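Local coordinates for hydroxyethylphosphonate dioxygenase (Streptomyces albus, PDB 6B9R), which binds iron and 2-hydroxyethylphosphonate and probably cleaves this substrate oxidatively to hydroxymethylphosphonate and formate, at residues L28-R33 with Q66-N71; A37-P42 with W58-R63; P340-L345 with L417-S422; Y362-L367 with S395-P400. All blocks are in the same frame, centred on the assembly; numbering follows the deposited sequence.

Contact 1: residues L28-R33 with Q66-N71. With 2HE ((2-hydroxyethyl)phosphonic acid), chain Q.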
# COMPACT_ATOMS: atom_id res chain seq x y z
N LEU A 28 -10.60 14.86 -10.76
CA LEU A 28 -10.25 15.38 -12.07
C LEU A 28 -10.79 16.79 -12.30
O LEU A 28 -10.69 17.30 -13.42
CB LEU A 28 -10.75 14.43 -13.17
CG LEU A 28 -9.81 13.21 -13.34
CD1 LEU A 28 -10.49 12.05 -14.07
CD2 LEU A 28 -8.56 13.63 -14.10
N LYS A 29 -11.35 17.42 -11.26
CA LYS A 29 -11.99 18.73 -11.41
C LYS A 29 -13.00 18.72 -12.55
O LYS A 29 -13.09 19.66 -13.35
CB LYS A 29 -10.94 19.83 -11.58
CG LYS A 29 -9.89 19.86 -10.45
CD LYS A 29 -10.58 19.93 -9.07
CE LYS A 29 -9.62 20.33 -7.94
NZ LYS A 29 -8.61 19.28 -7.65
N ARG A 30 -13.79 17.65 -12.62
CA ARG A 30 -14.94 17.56 -13.52
C ARG A 30 -16.22 17.65 -12.69
O ARG A 30 -16.54 16.73 -11.93
CB ARG A 30 -14.91 16.25 -14.31
CG ARG A 30 -13.56 15.98 -15.03
CD ARG A 30 -13.22 17.15 -15.96
NE ARG A 30 -12.44 16.79 -17.14
CZ ARG A 30 -11.11 16.84 -17.22
NH1 ARG A 30 -10.50 16.52 -18.35
NH2 ARG A 30 -10.38 17.19 -16.16
N ASN A 31 -16.94 18.76 -12.81
CA ASN A 31 -18.22 18.83 -12.11
C ASN A 31 -19.25 18.06 -12.93
O ASN A 31 -18.93 17.43 -13.94
CB ASN A 31 -18.60 20.28 -11.82
CG ASN A 31 -18.83 21.10 -13.08
OD1 ASN A 31 -18.93 20.56 -14.18
ND2 ASN A 31 -18.95 22.41 -12.90
N ASP A 32 -20.51 18.12 -12.51
CA ASP A 32 -21.54 17.29 -13.13
C ASP A 32 -21.60 17.52 -14.64
O ASP A 32 -21.61 16.57 -15.43
CB ASP A 32 -22.90 17.58 -12.48
CG ASP A 32 -22.97 17.12 -11.03
OD1 ASP A 32 -22.01 17.36 -10.27
OD2 ASP A 32 -24.00 16.52 -10.65
N ARG A 33 -21.62 18.79 -15.07
CA ARG A 33 -21.71 19.08 -16.50
C ARG A 33 -20.46 18.64 -17.24
O ARG A 33 -20.55 18.06 -18.33
CB ARG A 33 -21.96 20.58 -16.72
CG ARG A 33 -23.14 21.15 -15.93
CD ARG A 33 -24.51 20.67 -16.48
NE ARG A 33 -24.88 19.38 -15.88
CZ ARG A 33 -25.48 19.26 -14.70
NH1 ARG A 33 -25.76 18.05 -14.22
NH2 ARG A 33 -25.80 20.34 -14.00
N GLN A 66 -11.42 5.27 -20.83
CA GLN A 66 -10.97 5.79 -22.11
C GLN A 66 -10.96 7.32 -22.10
O GLN A 66 -10.00 7.93 -22.59
CB GLN A 66 -11.87 5.28 -23.24
CG GLN A 66 -11.68 3.81 -23.58
N ALA A 67 -12.01 7.94 -21.55
CA ALA A 67 -12.11 9.40 -21.57
C ALA A 67 -11.17 10.06 -20.57
O ALA A 67 -10.68 11.17 -20.82
CB ALA A 67 -13.54 9.84 -21.27
N TRP A 68 -10.90 9.42 -19.44
CA TRP A 68 -10.16 9.99 -18.34
C TRP A 68 -8.89 9.19 -18.10
O TRP A 68 -8.82 8.01 -18.46
CB TRP A 68 -10.99 10.00 -17.05
CG TRP A 68 -12.10 11.00 -16.98
CD1 TRP A 68 -12.24 12.14 -17.74
CD2 TRP A 68 -13.23 10.96 -16.10
NE1 TRP A 68 -13.40 12.80 -17.37
CE2 TRP A 68 -14.02 12.09 -16.38
CE3 TRP A 68 -13.65 10.07 -15.11
CZ2 TRP A 68 -15.21 12.36 -15.69
CZ3 TRP A 68 -14.83 10.33 -14.43
CH2 TRP A 68 -15.60 11.47 -14.73
N PRO A 69 -7.85 9.80 -17.48
CA PRO A 69 -6.61 9.07 -17.16
C PRO A 69 -6.73 8.23 -15.90
O PRO A 69 -5.93 8.36 -14.97
CB PRO A 69 -5.59 10.20 -16.98
CG PRO A 69 -6.40 11.32 -16.43
CD PRO A 69 -7.72 11.24 -17.19
N LEU A 70 -7.74 7.37 -15.85
CA LEU A 70 -7.85 6.42 -14.75
C LEU A 70 -8.15 5.04 -15.31
O LEU A 70 -8.34 4.85 -16.53
CB LEU A 70 -8.92 6.86 -13.73
CG LEU A 70 -10.33 7.25 -14.18
CD1 LEU A 70 -11.12 6.12 -14.85
CD2 LEU A 70 -11.10 7.78 -12.99
N ASN A 71 -8.19 4.06 -14.41
CA ASN A 71 -8.38 2.66 -14.74
C ASN A 71 -9.76 2.19 -14.29
O ASN A 71 -10.33 2.72 -13.34
CB ASN A 71 -7.30 1.81 -14.08
CG ASN A 71 -5.94 2.29 -14.43
OD1 ASN A 71 -5.45 2.05 -15.53
ND2 ASN A 71 -5.31 3.02 -13.51
O3 2HE Q . -11.62 24.36 -5.19
P 2HE Q . -10.28 23.85 -5.91
O1 2HE Q . -9.56 22.83 -5.06
O2 2HE Q . -10.71 23.24 -7.33
CA 2HE Q . -9.11 25.20 -6.14
CB 2HE Q . -7.85 24.54 -6.64
O4 2HE Q . -7.44 23.53 -5.71
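Leu28 and Trp68, which each follow the end of a helix, carry most of this contact through apolar packing. The CD1 methyl of Leu28 sits over one face of the indole, 3.5 Å from Trp68 CG. It lies 3.8 Å from the centroid of the five-membered ring, 28° off the ring normal, a CH-pi approach displaced toward the rim. With CG anti to its carbonyl carbon (chi1 -79°), the Leu28 fork also puts CD2 against the Pro69 ring, 3.9 Å from Pro69 CG. Leu70 CD2 adds a looser touch to CD1.

The polar part belongs to Arg30. Its chain bends at chi2 (-56°) and slides past the indole in the opposite sense, CG lying 4.0 Å from Trp68 NE1. The guanidinium then folds back on its own segment, where NH2 donates to Leu28 O at 2.8 Å, each group lying in the plane of the other. Asp38 OD2 accepts both from Arg30 NE and from Trp68 NE1, tying the two side chains to one carboxylate, while Arg30 NH1 forms a salt bridge to Asp113 of the second subunit.

Lys29, whose positive phi completes a Schellman motif, runs its chain beside the substrate, with CE 3.2 Å from O2 of 2HE, in a site built from Trp449, its cation-pi partner, and residues of the second subunit.

The contact thus joins the turn between helices 10-27 and 32-39 to the chain leaving helix 58-67, with Trp68 also packed on Ala25 of the first helix and Ala35 and Leu39 of the second.

Contact 2: residues A37-P42 with W58-R63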
# COMPACT_ATOMS: atom_id res chain seq x y z
N ALA A 37 -20.18 15.62 -20.22
CA ALA A 37 -19.57 15.87 -21.52
C ALA A 37 -18.44 14.88 -21.80
O ALA A 37 -18.36 14.32 -22.90
CB ALA A 37 -19.06 17.31 -21.60
N ASP A 38 -17.57 14.64 -20.80
CA ASP A 38 -16.47 13.71 -21.00
C ASP A 38 -16.96 12.27 -21.19
O ASP A 38 -16.38 11.51 -21.97
CB ASP A 38 -15.50 13.75 -19.81
CG ASP A 38 -14.76 15.07 -19.69
OD1 ASP A 38 -14.84 15.91 -20.61
OD2 ASP A 38 -14.10 15.27 -18.65
N LEU A 39 -17.98 11.87 -20.45
CA LEU A 39 -18.42 10.48 -20.47
C LEU A 39 -19.52 10.21 -21.48
O LEU A 39 -19.97 9.06 -21.58
CB LEU A 39 -18.88 10.06 -19.06
CG LEU A 39 -17.86 10.19 -17.92
CD1 LEU A 39 -18.50 9.90 -16.57
CD2 LEU A 39 -16.67 9.25 -18.12
N GLY A 40 -19.95 11.22 -22.23
CA GLY A 40 -21.07 11.02 -23.13
C GLY A 40 -22.37 10.66 -22.43
O GLY A 40 -23.16 9.89 -22.97
N LEU A 41 -22.60 11.20 -21.24
CA LEU A 41 -23.85 10.97 -20.55
C LEU A 41 -24.87 12.04 -20.92
O LEU A 41 -24.50 13.15 -21.35
CB LEU A 41 -23.62 10.97 -19.04
CG LEU A 41 -22.69 9.86 -18.55
CD1 LEU A 41 -22.39 10.04 -17.08
CD2 LEU A 41 -23.31 8.50 -18.81
N PRO A 42 -26.16 11.75 -20.80
CA PRO A 42 -27.18 12.78 -21.07
C PRO A 42 -26.95 13.98 -20.18
O PRO A 42 -26.58 13.84 -19.00
CB PRO A 42 -28.50 12.06 -20.72
CG PRO A 42 -28.19 10.60 -20.91
CD PRO A 42 -26.75 10.44 -20.47
N TRP A 58 -20.52 -1.74 -16.64
CA TRP A 58 -19.17 -1.97 -17.14
C TRP A 58 -18.92 -1.14 -18.39
O TRP A 58 -17.79 -0.69 -18.63
CB TRP A 58 -18.97 -3.46 -17.42
CG TRP A 58 -17.63 -3.78 -18.03
CD1 TRP A 58 -17.39 -4.27 -19.28
CD2 TRP A 58 -16.35 -3.63 -17.41
NE1 TRP A 58 -16.04 -4.43 -19.48
CE2 TRP A 58 -15.38 -4.05 -18.34
CE3 TRP A 58 -15.93 -3.17 -16.16
CZ2 TRP A 58 -14.02 -4.03 -18.06
CZ3 TRP A 58 -14.57 -3.16 -15.88
CH2 TRP A 58 -13.63 -3.58 -16.83
N ASP A 59 -19.95 -0.90 -19.19
CA ASP A 59 -19.81 -0.01 -20.33
C ASP A 59 -19.37 1.38 -19.88
O ASP A 59 -18.42 1.96 -20.43
CB ASP A 59 -21.11 0.06 -21.12
CG ASP A 59 -21.03 1.01 -22.30
OD1 ASP A 59 -20.30 0.70 -23.26
OD2 ASP A 59 -21.70 2.07 -22.27
N LEU A 60 -20.03 1.93 -18.85
CA LEU A 60 -19.69 3.28 -18.41
C LEU A 60 -18.30 3.31 -17.79
O LEU A 60 -17.53 4.25 -18.02
CB LEU A 60 -20.75 3.81 -17.44
CG LEU A 60 -20.47 5.17 -16.78
CD1 LEU A 60 -20.27 6.23 -17.84
CD2 LEU A 60 -21.58 5.58 -15.84
N ILE A 61 -17.96 2.29 -17.01
CA ILE A 61 -16.63 2.22 -16.41
C ILE A 61 -15.56 2.11 -17.49
O ILE A 61 -14.49 2.73 -17.39
CB ILE A 61 -16.58 1.05 -15.41
CG1 ILE A 61 -17.46 1.39 -14.20
CG2 ILE A 61 -15.13 0.76 -15.00
CD1 ILE A 61 -17.46 0.30 -13.14
N SER A 62 -15.83 1.34 -18.55
CA SER A 62 -14.89 1.24 -19.66
C SER A 62 -14.77 2.57 -20.40
O SER A 62 -13.66 2.96 -20.79
CB SER A 62 -15.32 0.14 -20.62
OG SER A 62 -15.36 -1.11 -19.96
N ARG A 63 -15.89 3.27 -20.60
CA ARG A 63 -15.84 4.58 -21.24
C ARG A 63 -15.06 5.57 -20.38
O ARG A 63 -14.32 6.41 -20.92
CB ARG A 63 -17.26 5.09 -21.50
CG ARG A 63 -17.91 4.43 -22.71
CD ARG A 63 -19.42 4.34 -22.55
NE ARG A 63 -20.04 5.65 -22.37
CZ ARG A 63 -21.28 5.82 -21.91
NH1 ARG A 63 -21.78 7.04 -21.77
NH2 ARG A 63 -22.01 4.77 -21.57
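In the N-terminal helix bundle, probably helix-turn-helix-like, the C-terminal part of helix 32-39 and the loop after it meet helix 58-67 through Leu39, Leu41, Leu60 and Arg63. Arg63 spans the interface: its chain bends at chi3 (59°), turning the guanidinium so that NH1 donates to Leu39 O at 2.7 Å. The donor lies in the carbonyl plane with a C=O...N angle of 160°, satisfying the carbonyl of Leu39. On its own helix, Arg63 NH2 forms a salt bridge with Asp59 OD2 at 2.8 Å, so two bonds fix the rotation of the flat group, and Leu60 CD1 lies over one of its faces. A leucine in place of Arg63 would probably leave Leu39 O without this donor and the Asp59 carboxylate without its charged mate. The apolar layer beneath is made by Leu41 and Leu60, which cross at about a right angle with CD2 and CD1 3.9 Å apart; Tyr49 of helix 46-51 touches both, and Phe46 packs on Leu41 and Leu39. Helices 10-27, 32-39, 46-51 and 58-67 follow one another much as do helices 238-249 to 279-288 of the Cro/C1-type region, consistent with a related helix-turn-helix fold.

Contact 3: residues P340-L345 with L417-S422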
# COMPACT_ATOMS: atom_id res chain seq x y z
N PRO A 340 6.42 -7.39 9.89
CA PRO A 340 6.17 -7.13 11.31
C PRO A 340 4.70 -7.24 11.70
O PRO A 340 4.41 -7.46 12.88
CB PRO A 340 6.68 -5.69 11.49
CG PRO A 340 6.42 -5.07 10.10
CD PRO A 340 6.84 -6.18 9.17
N HIS A 341 3.78 -7.10 10.76
CA HIS A 341 2.36 -7.16 11.06
C HIS A 341 1.78 -8.56 10.96
O HIS A 341 0.55 -8.72 11.04
CB HIS A 341 1.60 -6.20 10.14
CG HIS A 341 2.25 -4.86 10.05
ND1 HIS A 341 2.36 -4.02 11.13
CD2 HIS A 341 2.88 -4.24 9.02
CE1 HIS A 341 3.00 -2.92 10.76
NE2 HIS A 341 3.33 -3.03 9.49
N THR A 342 2.62 -9.58 10.76
CA THR A 342 2.17 -10.96 10.79
C THR A 342 2.46 -11.53 12.17
O THR A 342 3.61 -11.56 12.60
CB THR A 342 2.85 -11.79 9.70
OG1 THR A 342 2.39 -11.34 8.42
CG2 THR A 342 2.50 -13.26 9.86
N THR A 343 1.40 -11.95 12.87
CA THR A 343 1.51 -12.63 14.16
C THR A 343 0.89 -14.00 14.01
O THR A 343 -0.27 -14.11 13.59
CB THR A 343 0.79 -11.87 15.28
OG1 THR A 343 1.29 -10.54 15.37
CG2 THR A 343 0.97 -12.59 16.64
N SER A 344 1.63 -15.05 14.36
CA SER A 344 1.13 -16.41 14.32
C SER A 344 1.17 -16.98 15.73
O SER A 344 2.20 -16.88 16.42
CB SER A 344 1.95 -17.25 13.35
OG SER A 344 3.32 -17.20 13.70
N LEU A 345 0.05 -17.56 16.17
CA LEU A 345 -0.08 -18.04 17.54
C LEU A 345 -0.82 -19.36 17.60
O LEU A 345 -1.81 -19.57 16.90
CB LEU A 345 -0.82 -17.04 18.42
CG LEU A 345 -0.16 -15.67 18.59
CD1 LEU A 345 -1.15 -14.68 19.20
CD2 LEU A 345 1.08 -15.80 19.45
N LEU A 417 -3.76 -16.76 12.89
CA LEU A 417 -2.85 -16.04 12.02
C LEU A 417 -3.42 -14.65 11.79
O LEU A 417 -4.54 -14.53 11.30
CB LEU A 417 -2.66 -16.75 10.67
CG LEU A 417 -1.71 -15.96 9.75
CD1 LEU A 417 -0.29 -15.89 10.32
CD2 LEU A 417 -1.68 -16.52 8.35
N ARG A 418 -2.65 -13.63 12.14
CA ARG A 418 -3.03 -12.23 12.01
C ARG A 418 -2.08 -11.59 11.01
O ARG A 418 -0.86 -11.80 11.09
CB ARG A 418 -2.94 -11.51 13.35
CG ARG A 418 -3.36 -12.37 14.53
CD ARG A 418 -3.05 -11.66 15.84
NE ARG A 418 -4.27 -11.34 16.57
CZ ARG A 418 -4.34 -10.39 17.50
NH1 ARG A 418 -3.27 -9.65 17.79
NH2 ARG A 418 -5.49 -10.17 18.13
N ILE A 419 -2.62 -10.84 10.05
CA ILE A 419 -1.80 -10.24 9.00
C ILE A 419 -2.23 -8.79 8.81
O ILE A 419 -3.38 -8.42 9.06
CB ILE A 419 -1.91 -11.01 7.66
CG1 ILE A 419 -3.34 -10.97 7.12
CG2 ILE A 419 -1.47 -12.47 7.83
CD1 ILE A 419 -3.48 -11.50 5.70
N GLY A 420 -1.29 -7.97 8.36
CA GLY A 420 -1.63 -6.60 8.00
C GLY A 420 -2.45 -6.58 6.73
O GLY A 420 -2.25 -7.38 5.81
N GLY A 421 -3.40 -5.64 6.68
CA GLY A 421 -4.17 -5.40 5.49
C GLY A 421 -3.61 -4.25 4.70
O GLY A 421 -2.47 -3.80 4.92
N SER A 422 -4.43 -3.73 3.79
CA SER A 422 -4.03 -2.56 3.02
C SER A 422 -3.97 -1.30 3.87
O SER A 422 -3.37 -0.31 3.43
CB SER A 422 -4.99 -2.37 1.85
OG SER A 422 -4.98 -3.52 1.02
O HOH W 1 1.35 -9.01 7.67
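Thr343 and Arg418 face each other as an antiparallel hydrogen-bonded pair and satisfy each other's backbone completely. Thr343 N donates to Arg418 O at 2.9 Å, and Arg418 N returns a straighter bond to Thr343 O at 2.8 Å, with 168° at the hydrogen. Both carbonyls also receive a CA-H...O contact, Arg418 O from Thr342 CA at 3.2 Å and Thr343 O from Leu417 CA.

Two residues on, the ladder gives way. His341 O and Gly420 N stand 3.3 Å apart at an angle too poor for a bond, and each finds another mate: the carbonyl accepts from Gln363 NE2, while Gly420 N donates to a water at 2.9 Å. That water is also hydrogen-bonded to Thr342 OG1 at 2.7 Å, bridging the two segments; Tyr208 OH is a second partner of OG1. Gly420 suits the site because a CB there would come within 3.1 Å of His341 CB.

The polar tips of Thr343 and Arg418 have partners in both subunits. Thr343 OG1 is bonded to Gln363 NE2 and to Ala248 O and Arg249 of the second subunit, and Arg418, its chain bent at chi3, gives NE to Gln365 OE1 and NH1 to Ala247 O of the second subunit. On the opposite face, with Ser344, the apolar packing is slight: Leu417, with CG anti to its backbone N (chi1 179°), lays CD1 3.9 Å from Thr342 CG2.

Strand 343-349 runs between 328-332 and 412-419 in a seven-stranded antiparallel sheet, and 412-419 pairs in turn with 364-369. Leu417 and Ile419 pack on strand 202-208 of the other large sheet.

Contact 4: residues Y362-L367 with S395-P400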
# COMPACT_ATOMS: atom_id res chain seq x y z
N TYR A 362 -5.25 -3.82 14.48
CA TYR A 362 -5.35 -3.40 13.09
C TYR A 362 -5.23 -4.55 12.10
O TYR A 362 -5.43 -4.34 10.90
CB TYR A 362 -4.27 -2.37 12.78
CG TYR A 362 -2.85 -2.89 12.94
CD1 TYR A 362 -2.20 -2.88 14.17
CD2 TYR A 362 -2.16 -3.40 11.84
CE1 TYR A 362 -0.90 -3.36 14.30
CE2 TYR A 362 -0.88 -3.88 11.96
CZ TYR A 362 -0.25 -3.86 13.19
OH TYR A 362 1.03 -4.33 13.28
N GLN A 363 -4.88 -5.76 12.56
CA GLN A 363 -4.66 -6.88 11.67
C GLN A 363 -5.98 -7.58 11.33
O GLN A 363 -6.91 -7.60 12.14
CB GLN A 363 -3.73 -7.91 12.32
CG GLN A 363 -2.35 -7.38 12.64
CD GLN A 363 -1.73 -8.15 13.78
OE1 GLN A 363 -2.28 -8.17 14.89
NE2 GLN A 363 -0.62 -8.80 13.52
N HIS A 364 -6.04 -8.15 10.12
CA HIS A 364 -7.00 -9.22 9.85
C HIS A 364 -6.67 -10.41 10.74
O HIS A 364 -5.51 -10.64 11.07
CB HIS A 364 -6.91 -9.67 8.39
CG HIS A 364 -7.24 -8.60 7.39
ND1 HIS A 364 -8.53 -8.36 6.96
CD2 HIS A 364 -6.45 -7.73 6.73
CE1 HIS A 364 -8.52 -7.38 6.07
NE2 HIS A 364 -7.27 -6.98 5.92
N GLN A 365 -7.67 -11.23 11.07
CA GLN A 365 -7.38 -12.45 11.82
C GLN A 365 -8.06 -13.66 11.18
O GLN A 365 -9.18 -13.56 10.68
CB GLN A 365 -7.82 -12.33 13.29
CG GLN A 365 -7.18 -11.14 13.97
CD GLN A 365 -7.49 -11.09 15.44
OE1 GLN A 365 -7.05 -11.95 16.21
NE2 GLN A 365 -8.24 -10.07 15.85
N TYR A 366 -7.36 -14.79 11.25
CA TYR A 366 -7.86 -16.09 10.81
C TYR A 366 -7.75 -17.05 11.99
O TYR A 366 -6.71 -17.09 12.65
CB TYR A 366 -7.06 -16.58 9.59
CG TYR A 366 -7.22 -18.05 9.28
CD1 TYR A 366 -6.42 -19.01 9.91
CD2 TYR A 366 -8.16 -18.49 8.36
CE1 TYR A 366 -6.57 -20.35 9.63
CE2 TYR A 366 -8.32 -19.83 8.08
CZ TYR A 366 -7.51 -20.76 8.72
OH TYR A 366 -7.64 -22.11 8.46
N LEU A 367 -8.80 -17.82 12.24
CA LEU A 367 -8.82 -18.77 13.34
C LEU A 367 -9.13 -20.15 12.79
O LEU A 367 -9.91 -20.29 11.85
CB LEU A 367 -9.86 -18.39 14.40
CG LEU A 367 -9.86 -16.96 14.95
CD1 LEU A 367 -11.01 -16.80 15.95
CD2 LEU A 367 -8.53 -16.63 15.60
N SER A 395 -13.37 -22.85 11.02
CA SER A 395 -12.45 -21.72 10.94
C SER A 395 -13.25 -20.42 10.94
O SER A 395 -14.48 -20.42 10.81
CB SER A 395 -11.54 -21.83 9.71
OG SER A 395 -12.31 -22.10 8.53
N ALA A 396 -12.55 -19.31 11.11
CA ALA A 396 -13.23 -18.02 11.08
C ALA A 396 -12.31 -16.96 10.51
O ALA A 396 -11.08 -17.06 10.59
CB ALA A 396 -13.71 -17.59 12.47
N TYR A 397 -12.92 -15.94 9.92
CA TYR A 397 -12.24 -14.76 9.44
C TYR A 397 -12.76 -13.55 10.21
O TYR A 397 -13.97 -13.45 10.44
CB TYR A 397 -12.47 -14.56 7.93
CG TYR A 397 -12.09 -13.17 7.54
CD1 TYR A 397 -10.75 -12.78 7.53
CD2 TYR A 397 -13.06 -12.23 7.22
CE1 TYR A 397 -10.39 -11.50 7.20
CE2 TYR A 397 -12.71 -10.94 6.88
CZ TYR A 397 -11.38 -10.58 6.87
OH TYR A 397 -11.03 -9.29 6.55
N VAL A 398 -11.85 -12.66 10.62
CA VAL A 398 -12.18 -11.47 11.41
C VAL A 398 -11.55 -10.25 10.76
O VAL A 398 -10.35 -10.25 10.46
CB VAL A 398 -11.68 -11.60 12.86
CG1 VAL A 398 -12.37 -10.56 13.76
CG2 VAL A 398 -11.86 -13.04 13.41
N ILE A 399 -12.36 -9.21 10.53
CA ILE A 399 -11.84 -7.96 9.96
C ILE A 399 -11.06 -7.21 11.04
O ILE A 399 -11.23 -7.48 12.24
CB ILE A 399 -12.95 -7.06 9.39
CG1 ILE A 399 -13.82 -6.46 10.50
CG2 ILE A 399 -13.76 -7.82 8.34
CD1 ILE A 399 -14.84 -5.38 9.98
N PRO A 400 -10.19 -6.26 10.65
CA PRO A 400 -9.52 -5.43 11.65
C PRO A 400 -10.52 -4.73 12.57
O PRO A 400 -11.63 -4.39 12.17
CB PRO A 400 -8.75 -4.40 10.80
CG PRO A 400 -8.54 -5.08 9.49
CD PRO A 400 -9.77 -5.94 9.28
O HOH W 2 -9.05 -8.22 13.77
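His364 and Tyr397 meet rim to rim beside a regular antiparallel ladder. From CB, 4.1 Å from Tyr397 CE1, the histidine places CG anti to its carbonyl carbon (chi1 -62°), bringing the imidazole alongside the tyrosine hydroxyl. ND1 is hydrogen-bonded to Tyr397 OH at 2.7 Å, in the plane of both rings, and either group could donate. CE1 comes 3.2 Å from the same oxygen, and NE2 at the tip bonds Glu219 of the second subunit. Over one face lies Pro400, its CD 3.9 Å from the ring centroid in a CH-pi contact. With both nitrogens engaged and a proline on one face, the imidazole has little freedom to turn. Were an alanine here, Tyr397 OH and Glu219 of the second subunit would each be likely to lose a partner, and Pro400 the ring it covers. The ladder has two hydrogen-bonded pairs, Gln365 with Val398 and Leu367 with Ala396; Gln365 N reaches Val398 O at 2.9 Å. Beyond it, a water accepts from Gln365 NE2 and lies near Gln363 O and Ile399 O, while Gln365 OE1 accepts from Arg418 NE. Strands 364-369 and 395-398 are neighbours in an antiparallel sheet, consistent with the cupin-type beta barrel of this enzyme family.

The four contacts form two pairs, one far from the chain's centre and one near it. The centres of contacts 1 and 2 lie about 32 and 35 Å from it, at the periphery, and share helices 32-39 and 58-67; contact 2 is nested within contact 1, and Asp38 connects them. Contacts 3 and 4 are core, in one sheet, about 6 and 11 Å out, and join where His341 meets Tyr362 and Gln363. All twelve touching residues of contact 4 are buried and most in contacts 1 and 3, against three of five in contact 2. The helical pair relies on leucines, an indole and arginine bonds, the strand pair on backbone ladders with waters at their ends. Contacts 1, 3 and 4 also bear polar links to the second subunit.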